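Long-range contact in dihydrolipoyl dehydrogenase (Elizabethkingia anophelis NUHP1, PDB 6UZI), which probably catalyses the NAD(+)-dependent reoxidation of protein-bound dihydrolipoyl groups to lipoyl groups, using one FAD per subunit: residues P356-T361 against R425-I430. Residues are numbered along the deposited sequence; the frame is centred on the assembly and turned at random.
Sequences PGVVYT and RAADMI. With FAD (flavin-adenine dinucleotide), chain E.
Val358 puts its CG1 methyl against the methyl of Ala427, with 3.6 Å between Val358 CG1 and Ala427 CB. The valine's first torsion (176°) swings CG1 anti to the backbone N, toward the start of helix 426-438, and the same methyl also lies over one face of the Tyr360 ring, near its rim. Ala427 CB also meets the ring, 4.1 Å from Tyr360 CE1, so that the valine methyl and the tyrosine ring lie on the same side of it. One helical turn on, Ile430 extends CG1 anti to its own backbone N (chi1 -165°) and reaches the pyrrolidine of Pro356, where Pro356 CB and Ile430 CG1 are 4.0 Å apart. The second valine branch is more distant, Val358 CG2 lying 4.5 Å from Ile430 CG2. Strand 357-359, an outermost strand of the antiparallel sheet in the dimerisation domain, is thus packed against the first turn of a helix that also touches strands 364-369 and 416-423. Tyr360 belongs to the FAD pocket: its ring lies next to FAD O4 and makes a cation-pi contact with Lys59, and its OH hydrogen-bonds to Pro454 O of the second subunit. Across the two segments the contact is wholly apolar, which implies that shape and burial hold strand to helix, while the tyrosine's polar end is satisfied across the dimer interface beside the flavin.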
# COMPACT_ATOMS: atom_id res chain seq x y z
N PRO A 356 -2.76 -2.71 14.85
CA PRO A 356 -1.64 -1.90 14.35
C PRO A 356 -1.78 -0.44 14.71
O PRO A 356 -2.88 0.08 14.93
CB PRO A 356 -1.73 -2.09 12.83
CG PRO A 356 -3.22 -2.28 12.59
CD PRO A 356 -3.72 -3.06 13.78
N GLY A 357 -0.64 0.23 14.80
CA GLY A 357 -0.61 1.67 14.98
C GLY A 357 0.08 2.35 13.81
O GLY A 357 1.14 1.89 13.37
N VAL A 358 -0.50 3.43 13.28
CA VAL A 358 0.00 4.08 12.08
C VAL A 358 0.26 5.55 12.36
O VAL A 358 -0.52 6.22 13.04
CB VAL A 358 -0.96 3.90 10.89
CG1 VAL A 358 -0.46 4.65 9.67
CG2 VAL A 358 -1.11 2.43 10.54
N VAL A 359 1.38 6.05 11.83
CA VAL A 359 1.68 7.48 11.77
C VAL A 359 1.64 7.89 10.31
O VAL A 359 2.32 7.29 9.47
CB VAL A 359 3.05 7.80 12.39
CG1 VAL A 359 3.26 9.30 12.43
CG2 VAL A 359 3.16 7.19 13.78
N TYR A 360 0.82 8.89 9.99
CA TYR A 360 0.55 9.21 8.59
C TYR A 360 1.46 10.30 8.04
O TYR A 360 1.06 11.04 7.13
CB TYR A 360 -0.92 9.59 8.42
CG TYR A 360 -1.84 8.41 8.60
CD1 TYR A 360 -2.33 7.70 7.51
CD2 TYR A 360 -2.21 7.98 9.87
CE1 TYR A 360 -3.17 6.63 7.67
CE2 TYR A 360 -3.05 6.90 10.04
CZ TYR A 360 -3.53 6.23 8.94
OH TYR A 360 -4.37 5.15 9.12
N THR A 361 2.71 10.37 8.50
CA THR A 361 3.70 11.22 7.85
C THR A 361 4.12 10.58 6.52
O THR A 361 3.58 9.55 6.10
CB THR A 361 4.90 11.43 8.76
OG1 THR A 361 5.40 10.16 9.20
CG2 THR A 361 4.50 12.22 9.97
N ARG A 425 4.00 3.88 1.75
CA ARG A 425 2.80 3.06 1.84
C ARG A 425 2.80 2.13 3.05
O ARG A 425 2.10 1.10 3.05
CB ARG A 425 2.59 2.24 0.56
CG ARG A 425 2.53 3.05 -0.70
CD ARG A 425 2.26 2.16 -1.90
NE ARG A 425 2.04 2.95 -3.11
CZ ARG A 425 1.52 2.46 -4.23
NH1 ARG A 425 1.14 1.19 -4.29
NH2 ARG A 425 1.34 3.27 -5.28
N ALA A 426 3.55 2.45 4.10
CA ALA A 426 3.58 1.58 5.27
C ALA A 426 2.21 1.47 5.92
O ALA A 426 1.91 0.45 6.56
CB ALA A 426 4.61 2.09 6.29
N ALA A 427 1.38 2.50 5.80
CA ALA A 427 0.06 2.45 6.41
C ALA A 427 -0.77 1.29 5.88
O ALA A 427 -1.64 0.78 6.58
CB ALA A 427 -0.67 3.78 6.20
N ASP A 428 -0.51 0.86 4.65
CA ASP A 428 -1.21 -0.29 4.09
C ASP A 428 -0.36 -1.55 4.01
O ASP A 428 -0.91 -2.65 4.02
CB ASP A 428 -1.75 0.05 2.69
CG ASP A 428 -2.77 1.17 2.73
OD1 ASP A 428 -2.42 2.32 2.39
OD2 ASP A 428 -3.93 0.91 3.11
N MET A 429 0.97 -1.42 3.98
CA MET A 429 1.80 -2.61 4.02
C MET A 429 1.65 -3.34 5.34
O MET A 429 1.81 -4.57 5.41
CB MET A 429 3.27 -2.24 3.81
CG MET A 429 3.61 -1.82 2.41
SD MET A 429 5.39 -1.87 2.18
CE MET A 429 5.95 -0.65 3.36
N ILE A 430 1.33 -2.61 6.41
CA ILE A 430 1.26 -3.19 7.74
C ILE A 430 0.21 -4.29 7.82
O ILE A 430 0.31 -5.19 8.66
CB ILE A 430 1.01 -2.08 8.78
CG1 ILE A 430 1.30 -2.57 10.19
CG2 ILE A 430 -0.42 -1.56 8.69
CD1 ILE A 430 2.72 -3.00 10.37
PA FAD E . -14.79 9.83 19.52
O1A FAD E . -14.42 9.75 18.09
O2A FAD E . -13.70 10.59 20.27
O5B FAD E . -16.12 10.70 19.65
C5B FAD E . -17.14 10.23 20.56
C4B FAD E . -18.36 11.09 20.37
O4B FAD E . -19.13 11.11 21.58
C3B FAD E . -18.10 12.56 20.01
O3B FAD E . -18.64 12.81 18.71
C2B FAD E . -18.88 13.36 21.07
O2B FAD E . -19.55 14.49 20.53
C1B FAD E . -19.86 12.31 21.60
N9A FAD E . -20.31 12.52 22.97
C8A FAD E . -19.53 12.65 24.09
N7A FAD E . -20.20 12.78 25.20
C5A FAD E . -21.53 12.73 24.79
C6A FAD E . -22.74 12.80 25.50
N6A FAD E . -22.83 12.90 26.83
N1A FAD E . -23.89 12.74 24.78
C2A FAD E . -23.81 12.61 23.45
N3A FAD E . -22.72 12.52 22.68
C4A FAD E . -21.60 12.59 23.41
N1 FAD E . -6.88 7.62 15.16
C2 FAD E . -6.50 6.71 14.23
O2 FAD E . -6.74 5.51 14.38
N3 FAD E . -5.85 7.12 13.08
C4 FAD E . -5.53 8.43 12.75
O4 FAD E . -4.95 8.68 11.70
C4X FAD E . -5.93 9.39 13.74
N5 FAD E . -5.70 10.65 13.50
C5X FAD E . -6.15 11.57 14.43
C6 FAD E . -5.97 12.93 14.17
C7 FAD E . -6.46 13.90 15.03
C7M FAD E . -6.25 15.36 14.70
C8 FAD E . -7.15 13.51 16.19
C8M FAD E . -7.75 14.54 17.12
C9 FAD E . -7.32 12.16 16.47
C9A FAD E . -6.83 11.19 15.60
N10 FAD E . -7.04 9.82 15.83
C10 FAD E . -6.61 8.89 14.91
C1' FAD E . -7.75 9.36 17.02
C2' FAD E . -9.22 9.05 16.74
O2' FAD E . -9.95 10.24 16.49
C3' FAD E . -9.85 8.26 17.89
O3' FAD E . -8.97 7.23 18.31
C4' FAD E . -11.20 7.65 17.51
O4' FAD E . -12.03 8.68 16.97
C5' FAD E . -11.88 6.94 18.66
O5' FAD E . -13.23 7.44 18.67
P FAD E . -14.41 6.92 19.66
O1P FAD E . -15.54 6.22 18.99
O2P FAD E . -13.91 6.16 20.87
O3P FAD E . -14.87 8.37 20.16